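Local coordinates for protein fimbrial subunit CupB6 (Pseudomonas aeruginosa, PDB 5CYL) that probably mediates attachment to surfaces or host cells as the tip adhesin of a chaperone-usher pilus of a biofilm-forming bacterium, at residues A[10-15]-A[41-46]; A[62-67]-A[97-102]; A[104-109]-A[167-172]; A[30-35]-A[130-135]. All blocks are in the same frame, centred on the assembly; numbering follows the deposited sequence.

Contact 1 (A[10-15]-A[41-46]); sequences CSFDNG and VSLFLN
S11, F12 and D13 run antiparallel to N46, L45 and F44, with the axes of strands 10-14 and 41-46 approaching to 4.5 Å and their N-to-C directions 145° apart. In one hydrogen-bonded pair, S11 N meets N46 O at 2.8 Å and N46 N returns to S11 O at 2.9 Å; in the next, D13 N meets F44 O at 2.8 Å and F44 N meets D13 O at 2.7 Å. F12 and L45 form the non-hydrogen-bonded pair between them. On their face of the sheet L45 CD1 stands over the centre of the F12 ring, 4.0 Å from the centroid and 9° off the normal, a CH-pi contact. L45 reaches there because its CG is anti to the backbone N (chi1 -173°). L43 CD1 lies obliquely to the same ring near F12 CD1, the side chains crossing at about a right angle. The face of S11, D13, F44 and N46 carries polar groups beside the F44 ring: N46 ND2 donates a weak bond, 3.4 Å long, to D13 OD2, which also accepts a weak bond from S11 OG, while N46 OD1 is held by S118. F12 meets the Y186 ring nearly parallel. F12, L43 and L45 also touch strand 151-160 of the other sheet, as the inward face of a beta sandwich whose layers the C10-C182 disulfide probably helps to hold together.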
loop_
_atom_site.group_PDB
_atom_site.type_symbol
_atom_site.label_atom_id
_atom_site.label_comp_id
_atom_site.label_asym_id
_atom_site.label_seq_id
_atom_site.Cartn_x
_atom_site.Cartn_y
_atom_site.Cartn_z
ATOM N N CYS A 10 20.073 29.711 18.611
ATOM C CA CYS A 10 19.879 28.864 17.445
ATOM C C CYS A 10 18.433 28.626 17.138
ATOM O O CYS A 10 17.613 28.569 18.041
ATOM C CB CYS A 10 20.541 27.532 17.654
ATOM S SG CYS A 10 22.312 27.631 17.318
ATOM N N SER A 11 18.105 28.525 15.862
ATOM C CA SER A 11 16.773 28.123 15.460
ATOM C C SER A 11 16.852 27.383 14.124
ATOM O O SER A 11 17.735 27.651 13.274
ATOM C CB SER A 11 15.837 29.327 15.359
ATOM O OG SER A 11 15.934 29.918 14.088
ATOM N N PHE A 12 15.922 26.470 13.912
ATOM C CA PHE A 12 15.909 25.679 12.686
ATOM C C PHE A 12 14.730 26.126 11.866
ATOM O O PHE A 12 13.652 26.264 12.431
ATOM C CB PHE A 12 15.739 24.229 13.040
ATOM C CG PHE A 12 17.005 23.524 13.389
ATOM C CD1 PHE A 12 17.873 23.108 12.385
ATOM C CD2 PHE A 12 17.275 23.155 14.707
ATOM C CE1 PHE A 12 19.040 22.405 12.703
ATOM C CE2 PHE A 12 18.422 22.446 15.038
ATOM C CZ PHE A 12 19.310 22.065 14.031
ATOM N N ASP A 13 14.895 26.368 10.568
ATOM C CA ASP A 13 13.755 26.810 9.746
ATOM C C ASP A 13 13.692 26.128 8.405
ATOM O O ASP A 13 14.714 25.789 7.836
ATOM C CB ASP A 13 13.777 28.323 9.555
ATOM C CG ASP A 13 13.545 29.094 10.866
ATOM O OD1 ASP A 13 12.448 29.027 11.451
ATOM O OD2 ASP A 13 14.466 29.807 11.299
ATOM N N ASN A 14 12.475 25.951 7.902
ATOM C CA ASN A 14 12.216 25.181 6.668
ATOM C C ASN A 14 12.762 25.839 5.424
ATOM O O ASN A 14 12.679 27.058 5.291
ATOM C CB ASN A 14 10.717 24.986 6.473
ATOM C CG ASN A 14 10.098 24.027 7.485
ATOM O OD1 ASN A 14 10.783 23.240 8.148
ATOM N ND2 ASN A 14 8.779 24.065 7.582
ATOM N N GLY A 15 13.324 25.023 4.536
ATOM C CA GLY A 15 13.820 25.504 3.245
ATOM C C GLY A 15 12.756 25.286 2.189
ATOM O O GLY A 15 11.572 25.213 2.520
ATOM N N VAL A 41 15.961 16.570 2.496
ATOM C CA VAL A 41 15.455 17.732 3.239
ATOM C C VAL A 41 16.578 18.693 3.632
ATOM O O VAL A 41 17.618 18.282 4.189
ATOM C CB VAL A 41 14.700 17.319 4.510
ATOM C CG1 VAL A 41 14.252 18.556 5.280
ATOM C CG2 VAL A 41 13.501 16.449 4.156
ATOM N N SER A 42 16.356 19.977 3.376
ATOM C CA SER A 42 17.320 20.996 3.789
ATOM C C SER A 42 16.708 21.995 4.762
ATOM O O SER A 42 15.693 22.601 4.469
ATOM C CB SER A 42 17.890 21.726 2.573
ATOM O OG SER A 42 19.187 22.207 2.879
ATOM N N LEU A 43 17.324 22.140 5.927
ATOM C CA LEU A 43 16.875 23.114 6.943
ATOM C C LEU A 43 17.843 24.304 7.045
ATOM O O LEU A 43 19.051 24.117 6.922
ATOM C CB LEU A 43 16.768 22.439 8.305
ATOM C CG LEU A 43 15.710 21.348 8.446
ATOM C CD1 LEU A 43 15.628 20.910 9.899
ATOM C CD2 LEU A 43 14.356 21.813 7.889
ATOM N N PHE A 44 17.329 25.512 7.239
ATOM C CA PHE A 44 18.192 26.650 7.572
ATOM C C PHE A 44 18.502 26.662 9.066
ATOM O O PHE A 44 17.582 26.612 9.918
ATOM C CB PHE A 44 17.516 27.949 7.193
ATOM C CG PHE A 44 17.478 28.210 5.727
ATOM C CD1 PHE A 44 18.651 28.289 4.991
ATOM C CD2 PHE A 44 16.264 28.453 5.082
ATOM C CE1 PHE A 44 18.604 28.580 3.630
ATOM C CE2 PHE A 44 16.207 28.733 3.718
ATOM C CZ PHE A 44 17.385 28.788 2.990
ATOM N N LEU A 45 19.779 26.733 9.389
ATOM C CA LEU A 45 20.170 26.934 10.774
ATOM C C LEU A 45 20.602 28.402 11.026
ATOM O O LEU A 45 21.560 28.881 10.457
ATOM C CB LEU A 45 21.236 25.932 11.176
ATOM C CG LEU A 45 21.659 25.890 12.651
ATOM C CD1 LEU A 45 20.502 26.007 13.644
ATOM C CD2 LEU A 45 22.459 24.610 12.906
ATOM N N ASN A 46 19.865 29.103 11.878
ATOM C CA ASN A 46 20.134 30.509 12.169
ATOM C C ASN A 46 20.540 30.745 13.608
ATOM O O ASN A 46 19.995 30.163 14.556
ATOM C CB ASN A 46 18.931 31.345 11.770
ATOM C CG ASN A 46 18.570 31.146 10.317
ATOM O OD1 ASN A 46 19.444 30.997 9.494
ATOM N ND2 ASN A 46 17.274 31.100 10.007
#

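Contact 2 (A[62-67]-A[97-102]); sequences GNWSGV and RVIPVD
W64 is met by three consecutive residues of 97-102. Its backbone N donates to P100 O at 2.9 Å, its CB rests on V101 CG2 at 3.7 Å, and its indole CD1 lies 4.0 Å from I99 CG2. I99 O sits in the ring plane at the indole edge, where one water accepts from W64 NE1 at 3.0 Å and gives a weak bond to I99 O. The CG2 branch of I99, anti to its own backbone N, also lies against the backbone of G62 and N63. The N63 amide adds a side-chain bond: ND2 reaches D102 O at 3.0 Å from above the carbonyl plane, 41° out of it. Strand 96-98 pairs with strand 83-90 in one sheet of the beta sandwich, whereas strand 56-65 belongs to the other, as does the next strand in the chain, 106-112; residues 99-102 thus begin the crossing between sheets. Around this first shell, N153 donates to N63 OD1 and so helps to fix the amide rotation, with W155 adding a weak bond. H106 binds D102 OD2. The side chains of W64 and I99 both touch I87 of strand 83-90 and L152 of strand 151-160, and W64 also touches V146.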
loop_
_atom_site.group_PDB
_atom_site.type_symbol
_atom_site.label_atom_id
_atom_site.label_comp_id
_atom_site.label_asym_id
_atom_site.label_seq_id
_atom_site.Cartn_x
_atom_site.Cartn_y
_atom_site.Cartn_z
ATOM N N GLY A 62 21.750 14.499 16.423
ATOM C CA GLY A 62 20.396 13.941 16.344
ATOM C C GLY A 62 20.240 12.712 17.192
ATOM O O GLY A 62 21.190 12.009 17.467
ATOM N N ASN A 63 19.031 12.464 17.652
ATOM C CA ASN A 63 18.697 11.142 18.181
ATOM C C ASN A 63 17.189 10.981 18.229
ATOM O O ASN A 63 16.449 11.960 18.233
ATOM C CB ASN A 63 19.282 10.948 19.563
ATOM C CG ASN A 63 18.558 11.746 20.606
ATOM O OD1 ASN A 63 18.048 12.828 20.356
ATOM N ND2 ASN A 63 18.508 11.212 21.802
ATOM N N TRP A 64 16.735 9.739 18.270
ATOM C CA TRP A 64 15.318 9.422 18.385
ATOM C C TRP A 64 15.101 9.058 19.832
ATOM O O TRP A 64 15.805 8.197 20.388
ATOM C CB TRP A 64 14.922 8.225 17.511
ATOM C CG TRP A 64 14.674 8.527 16.087
ATOM C CD1 TRP A 64 15.558 8.385 15.068
ATOM C CD2 TRP A 64 13.461 8.997 15.488
ATOM N NE1 TRP A 64 14.978 8.772 13.862
ATOM C CE2 TRP A 64 13.685 9.124 14.102
ATOM C CE3 TRP A 64 12.210 9.310 15.983
ATOM C CZ2 TRP A 64 12.716 9.591 13.224
ATOM C CZ3 TRP A 64 11.227 9.752 15.083
ATOM C CH2 TRP A 64 11.500 9.891 13.735
ATOM N N SER A 65 14.123 9.688 20.461
ATOM C CA SER A 65 13.748 9.289 21.835
ATOM C C SER A 65 12.301 8.840 21.862
ATOM O O SER A 65 11.528 9.022 20.904
ATOM C CB SER A 65 13.967 10.426 22.830
ATOM O OG SER A 65 13.387 11.606 22.322
ATOM N N GLY A 66 11.908 8.222 22.968
ATOM C CA GLY A 66 10.521 7.771 23.130
ATOM C C GLY A 66 10.314 6.351 22.679
ATOM O O GLY A 66 9.204 5.826 22.707
ATOM N N VAL A 67 11.409 5.738 22.256
ATOM C CA VAL A 67 11.495 4.308 22.001
ATOM C C VAL A 67 12.919 3.869 22.375
ATOM O O VAL A 67 13.877 4.546 22.059
ATOM C CB VAL A 67 11.195 3.950 20.535
ATOM C CG1 VAL A 67 11.463 2.474 20.280
ATOM C CG2 VAL A 67 9.759 4.307 20.180
ATOM N N ARG A 97 25.111 9.692 7.575
ATOM C CA ARG A 97 24.927 9.198 8.937
ATOM C C ARG A 97 23.440 9.186 9.293
ATOM O O ARG A 97 22.741 10.199 9.157
ATOM C CB ARG A 97 25.723 10.037 9.935
ATOM C CG ARG A 97 27.221 9.863 9.819
ATOM C CD ARG A 97 27.977 10.657 10.875
ATOM N NE ARG A 97 29.426 10.607 10.651
ATOM C CZ ARG A 97 30.087 11.480 9.883
ATOM N NH1 ARG A 97 29.444 12.449 9.229
ATOM N NH2 ARG A 97 31.396 11.356 9.768
ATOM N N VAL A 98 22.979 8.032 9.763
ATOM C CA VAL A 98 21.596 7.873 10.162
ATOM C C VAL A 98 21.439 8.356 11.604
ATOM O O VAL A 98 22.279 8.066 12.453
ATOM C CB VAL A 98 21.149 6.413 10.057
ATOM C CG1 VAL A 98 21.750 5.555 11.171
ATOM C CG2 VAL A 98 19.634 6.316 10.119
ATOM N N ILE A 99 20.403 9.138 11.871
ATOM C CA ILE A 99 20.138 9.581 13.232
ATOM C C ILE A 99 19.818 8.317 13.992
ATOM O O ILE A 99 19.003 7.536 13.549
ATOM C CB ILE A 99 18.992 10.579 13.271
ATOM C CG1 ILE A 99 19.360 11.814 12.410
ATOM C CG2 ILE A 99 18.650 10.947 14.717
ATOM C CD1 ILE A 99 18.189 12.667 12.031
ATOM N N PRO A 100 20.475 8.089 15.128
ATOM C CA PRO A 100 20.246 6.824 15.810
ATOM C C PRO A 100 19.117 6.869 16.812
ATOM O O PRO A 100 18.695 7.948 17.228
ATOM C CB PRO A 100 21.552 6.592 16.575
ATOM C CG PRO A 100 22.056 7.958 16.874
ATOM C CD PRO A 100 21.576 8.851 15.736
ATOM N N VAL A 101 18.660 5.707 17.236
ATOM C CA VAL A 101 17.760 5.641 18.374
ATOM C C VAL A 101 18.635 5.377 19.597
ATOM O O VAL A 101 19.148 4.295 19.763
ATOM C CB VAL A 101 16.730 4.518 18.208
ATOM C CG1 VAL A 101 15.847 4.456 19.436
ATOM C CG2 VAL A 101 15.886 4.722 16.952
ATOM N N ASP A 102 18.844 6.401 20.413
ATOM C CA ASP A 102 19.668 6.299 21.616
ATOM C C ASP A 102 19.170 7.317 22.649
ATOM O O ASP A 102 18.383 8.211 22.303
ATOM C CB ASP A 102 21.139 6.504 21.250
ATOM C CG ASP A 102 22.085 6.096 22.365
ATOM O OD1 ASP A 102 21.723 5.269 23.228
ATOM O OD2 ASP A 102 23.202 6.624 22.409
HETATM O O HOH W 1 16.401 7.666 11.493
#

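Contact 3 (A[104-109]-A[167-172]); sequences QPHALD and GSVLAV
V169 bridges H106 although 167-172 has no regular strand, and the three backbone bonds around this single bridge are all nearly straight. L170 N donates to P105 O at 2.9 Å, tilted 35° from the carbonyl plane. A107 N donates to S168 O at 2.8 Å, and even this least straight of the three has an N-H...O angle of 172°. G167 N donates to A107 O at 2.7 Å. The CA atoms of H106 and V169 are 4.3 Å apart.

The side chains divide between two sides of the bridge. V169 turns its CG1 branch anti to its backbone N (chi1 -163°), which lays that methyl across the extended Q104 chain at about a right angle, 3.5 Å from Q104 CD. One face of the H106 imidazole is approached by V169 CA, 4.2 Å above the plane and displaced toward the rim; the ring's NE2 is hydrogen-bonded to D102 OD2. A107 and L170 instead point into the contact, their CB atoms 4.1 Å apart, and both reach V59 of strand 56-65. P105 and V172 both touch W155.

Strand 106-112 is one of the two outermost strands of its four-stranded sheet. One edge pairs with strand 56-65, where L108 and D109 both face I60 in a classic beta bulge; residues 167-170 follow the other edge. The three straight bonds join peptide groups alone, so the polar backbone atoms at P105 O, A107 N and A107 O on that outer edge are satisfied, while the side chains contribute mainly van der Waals packing.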
loop_
_atom_site.group_PDB
_atom_site.type_symbol
_atom_site.label_atom_id
_atom_site.label_comp_id
_atom_site.label_asym_id
_atom_site.label_seq_id
_atom_site.Cartn_x
_atom_site.Cartn_y
_atom_site.Cartn_z
ATOM N N GLN A 104 20.872 9.491 24.119
ATOM C CA GLN A 104 21.677 10.693 24.021
ATOM C C GLN A 104 21.843 11.081 22.594
ATOM O O GLN A 104 21.964 10.194 21.750
ATOM C CB GLN A 104 23.037 10.446 24.646
ATOM C CG GLN A 104 23.050 10.746 26.122
ATOM C CD GLN A 104 24.419 10.595 26.678
ATOM O OE1 GLN A 104 25.041 11.568 27.064
ATOM N NE2 GLN A 104 24.940 9.378 26.641
ATOM N N PRO A 105 21.862 12.390 22.302
ATOM C CA PRO A 105 22.149 12.737 20.911
ATOM C C PRO A 105 23.573 12.383 20.473
ATOM O O PRO A 105 24.488 12.206 21.303
ATOM C CB PRO A 105 21.966 14.245 20.883
ATOM C CG PRO A 105 22.292 14.675 22.275
ATOM C CD PRO A 105 21.718 13.596 23.139
ATOM N N HIS A 106 23.748 12.275 19.163
ATOM C CA HIS A 106 25.045 11.904 18.562
ATOM C C HIS A 106 25.519 12.985 17.625
ATOM O O HIS A 106 24.701 13.661 16.989
ATOM C CB HIS A 106 24.928 10.599 17.789
ATOM C CG HIS A 106 25.020 9.377 18.648
ATOM N ND1 HIS A 106 25.725 8.251 18.271
ATOM C CD2 HIS A 106 24.528 9.114 19.882
ATOM C CE1 HIS A 106 25.635 7.340 19.224
ATOM N NE2 HIS A 106 24.927 7.843 20.217
ATOM N N ALA A 107 26.826 13.158 17.540
ATOM C CA ALA A 107 27.365 14.230 16.724
ATOM C C ALA A 107 27.491 13.759 15.284
ATOM O O ALA A 107 28.278 12.871 14.994
ATOM C CB ALA A 107 28.699 14.674 17.283
ATOM N N LEU A 108 26.710 14.377 14.402
ATOM C CA LEU A 108 26.621 13.896 13.022
ATOM C C LEU A 108 27.232 14.800 11.995
ATOM O O LEU A 108 27.523 14.361 10.888
ATOM C CB LEU A 108 25.178 13.594 12.632
ATOM C CG LEU A 108 24.520 12.646 13.637
ATOM C CD1 LEU A 108 23.022 12.590 13.379
ATOM C CD2 LEU A 108 25.182 11.270 13.684
ATOM N N ASP A 109 27.389 16.068 12.350
ATOM C CA ASP A 109 27.977 17.071 11.472
ATOM C C ASP A 109 28.472 18.229 12.321
ATOM O O ASP A 109 28.070 18.391 13.468
ATOM C CB ASP A 109 26.957 17.532 10.436
ATOM C CG ASP A 109 27.580 17.864 9.106
ATOM O OD1 ASP A 109 28.814 17.666 8.939
ATOM O OD2 ASP A 109 26.843 18.349 8.208
ATOM N N GLY A 167 30.469 11.276 15.148
ATOM C CA GLY A 167 30.188 9.870 15.320
ATOM C C GLY A 167 30.110 9.450 16.772
ATOM O O GLY A 167 29.754 8.319 17.094
ATOM N N SER A 168 30.435 10.367 17.650
ATOM C CA SER A 168 30.412 10.096 19.067
ATOM C C SER A 168 29.108 10.661 19.697
ATOM O O SER A 168 28.424 11.547 19.142
ATOM C CB SER A 168 31.670 10.735 19.687
ATOM O OG SER A 168 32.129 10.024 20.820
ATOM N N VAL A 169 28.797 10.206 20.904
ATOM C CA VAL A 169 27.825 10.932 21.721
ATOM C C VAL A 169 28.180 12.431 21.812
ATOM O O VAL A 169 29.332 12.787 22.009
ATOM C CB VAL A 169 27.742 10.378 23.136
ATOM C CG1 VAL A 169 26.457 10.858 23.795
ATOM C CG2 VAL A 169 27.784 8.864 23.077
ATOM N N LEU A 170 27.181 13.293 21.641
ATOM C CA LEU A 170 27.400 14.743 21.626
ATOM C C LEU A 170 27.134 15.245 23.005
ATOM O O LEU A 170 25.990 15.206 23.455
ATOM C CB LEU A 170 26.466 15.466 20.656
ATOM C CG LEU A 170 26.427 16.966 20.827
ATOM C CD1 LEU A 170 27.796 17.550 20.523
ATOM C CD2 LEU A 170 25.408 17.588 19.884
ATOM N N ALA A 171 28.191 15.686 23.687
ATOM C CA ALA A 171 28.079 16.231 25.057
ATOM C C ALA A 171 27.467 17.622 24.972
ATOM O O ALA A 171 27.865 18.425 24.140
ATOM C CB ALA A 171 29.415 16.280 25.734
ATOM N N VAL A 172 26.453 17.894 25.785
ATOM C CA VAL A 172 25.832 19.218 25.782
ATOM C C VAL A 172 26.247 19.883 27.080
ATOM O O VAL A 172 25.911 19.386 28.144
ATOM C CB VAL A 172 24.290 19.205 25.665
ATOM C CG1 VAL A 172 23.782 20.635 25.618
ATOM C CG2 VAL A 172 23.840 18.472 24.412
#

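Contact 4 (A[30-35]-A[130-135]); sequences TAKGTV and TVDPGE
A type II beta turn from A31 to T34 puts K32 at its second position, where the side chain lies along the backbone of T130, V131 and D132. K32 CD comes within 3.4 Å of T130 O, and K32 CG is 3.7 Å from V131 C. With CG anti to the carbonyl carbon (chi1 -84°), the chain starts over this backbone and then bends at chi3 and chi4. Its ammonium NZ stays 5.2 Å from D132 OD2, too far for a salt bridge, though the opposite charges probably attract weakly; K32 also touches Y73.

The turn leads into strand 35-50. Its antiparallel partner, strand 118-129, runs out into residues 130-135, so the contact joins the connections at one end of that strand pair. G33 and T34 bond to the backbone of L129, just before T130. G33 takes the positive phi (96°) that the third position of a type II turn requires. A31 O accepts from T34 N at 3.3 Å and from T34 OG1 at 2.8 Å, both donors arriving on the same face of its carbonyl plane. Farther along, CD and CG of the P133 ring meet T30: CD lies 3.6 Å from T30 O, and CG lies 4.0 Å from T30 CB. T30 OG1 turns to T27 O instead.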
loop_
_atom_site.group_PDB
_atom_site.type_symbol
_atom_site.label_atom_id
_atom_site.label_comp_id
_atom_site.label_asym_id
_atom_site.label_seq_id
_atom_site.Cartn_x
_atom_site.Cartn_y
_atom_site.Cartn_z
ATOM N N THR A 30 9.452 -7.354 -4.425
ATOM C CA THR A 30 10.261 -6.478 -3.603
ATOM C C THR A 30 10.812 -7.176 -2.340
ATOM O O THR A 30 10.089 -7.834 -1.618
ATOM C CB THR A 30 9.455 -5.254 -3.189
ATOM O OG1 THR A 30 8.970 -4.581 -4.341
ATOM C CG2 THR A 30 10.321 -4.321 -2.332
ATOM N N ALA A 31 12.101 -7.006 -2.090
ATOM C CA ALA A 31 12.756 -7.665 -0.952
ATOM C C ALA A 31 12.593 -6.853 0.337
ATOM O O ALA A 31 12.490 -5.611 0.301
ATOM C CB ALA A 31 14.239 -7.867 -1.260
ATOM N N LYS A 32 12.637 -7.530 1.472
ATOM C CA LYS A 32 12.663 -6.836 2.754
ATOM C C LYS A 32 13.886 -5.949 2.870
ATOM O O LYS A 32 14.964 -6.375 2.542
ATOM C CB LYS A 32 12.702 -7.847 3.874
ATOM C CG LYS A 32 11.327 -8.346 4.232
ATOM C CD LYS A 32 11.285 -8.814 5.651
ATOM C CE LYS A 32 11.529 -10.298 5.696
ATOM N NZ LYS A 32 12.218 -10.489 6.985
ATOM N N GLY A 33 13.729 -4.737 3.398
ATOM C CA GLY A 33 14.847 -3.816 3.550
ATOM C C GLY A 33 14.938 -2.850 2.409
ATOM O O GLY A 33 15.810 -1.993 2.407
ATOM N N THR A 34 14.062 -2.976 1.431
ATOM C CA THR A 34 14.131 -2.105 0.253
ATOM C C THR A 34 13.618 -0.706 0.577
ATOM O O THR A 34 12.696 -0.549 1.352
ATOM C CB THR A 34 13.362 -2.718 -0.953
ATOM O OG1 THR A 34 14.010 -3.916 -1.369
ATOM C CG2 THR A 34 13.313 -1.776 -2.108
ATOM N N VAL A 35 14.187 0.294 -0.074
ATOM C CA VAL A 35 13.770 1.656 0.136
ATOM C C VAL A 35 12.716 2.034 -0.876
ATOM O O VAL A 35 13.025 2.235 -2.024
ATOM C CB VAL A 35 14.973 2.657 0.037
ATOM C CG1 VAL A 35 14.476 4.104 0.124
ATOM C CG2 VAL A 35 15.988 2.408 1.150
ATOM N N THR A 130 9.843 -3.128 5.787
ATOM C CA THR A 130 10.306 -4.042 6.843
ATOM C C THR A 130 9.649 -5.433 6.812
ATOM O O THR A 130 9.994 -6.307 7.604
ATOM C CB THR A 130 10.114 -3.424 8.239
ATOM O OG1 THR A 130 8.747 -2.994 8.396
ATOM C CG2 THR A 130 11.029 -2.224 8.419
ATOM N N VAL A 131 8.720 -5.629 5.886
ATOM C CA VAL A 131 8.007 -6.911 5.750
ATOM C C VAL A 131 7.807 -7.271 4.277
ATOM O O VAL A 131 7.955 -6.431 3.423
ATOM C CB VAL A 131 6.635 -6.889 6.465
ATOM C CG1 VAL A 131 6.806 -6.553 7.934
ATOM C CG2 VAL A 131 5.681 -5.907 5.783
ATOM N N ASP A 132 7.499 -8.542 4.024
ATOM C CA ASP A 132 7.208 -9.018 2.675
ATOM C C ASP A 132 5.971 -8.320 2.132
ATOM O O ASP A 132 5.058 -8.004 2.910
ATOM C CB ASP A 132 7.016 -10.519 2.681
ATOM C CG ASP A 132 8.324 -11.272 2.937
ATOM O OD1 ASP A 132 9.315 -11.037 2.200
ATOM O OD2 ASP A 132 8.375 -12.080 3.891
ATOM N N PRO A 133 5.934 -8.022 0.810
ATOM C CA PRO A 133 4.783 -7.215 0.348
ATOM C C PRO A 133 3.399 -7.796 0.642
ATOM O O PRO A 133 2.469 -7.058 0.915
ATOM C CB PRO A 133 5.006 -7.116 -1.170
ATOM C CG PRO A 133 6.471 -7.230 -1.329
ATOM C CD PRO A 133 6.780 -8.354 -0.374
ATOM N N GLY A 134 3.282 -9.109 0.583
ATOM C CA GLY A 134 2.009 -9.770 0.852
ATOM C C GLY A 134 1.551 -9.463 2.265
ATOM O O GLY A 134 0.365 -9.313 2.533
ATOM N N GLU A 135 2.527 -9.345 3.152
ATOM C CA GLU A 135 2.319 -9.048 4.575
ATOM C C GLU A 135 1.737 -7.650 4.827
ATOM O O GLU A 135 1.186 -7.395 5.880
ATOM C CB GLU A 135 3.636 -9.189 5.336
ATOM C CG GLU A 135 3.575 -10.145 6.521
ATOM C CD GLU A 135 3.340 -11.579 6.107
ATOM O OE1 GLU A 135 4.306 -12.264 5.724
ATOM O OE2 GLU A 135 2.184 -12.031 6.171
#

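How the contacts relate
Contacts 2 and 3 form one continuous patch, with centres about 10 Å apart: G62 O and H106 N lie 3.1 Å from each other, probably hydrogen-bonded. Strands 56-65 and 106-112 are neighbours in one sheet, which explains that closeness. Contact 1 lies in the opposite sheet, which strand 96-98 of contact 2 also joins; its centre is about 19 Å from the centres of contacts 2 and 3, and its nearest atoms about 8 Å from either. Contact 4 stands apart: its centre is about 23 Å from that of contact 2 and about 33 Å from that of contact 1. Strand 35-50 links contacts 1 and 4. Along the chain, contact 4 alternates with contacts 1 and 3 and encloses contact 2.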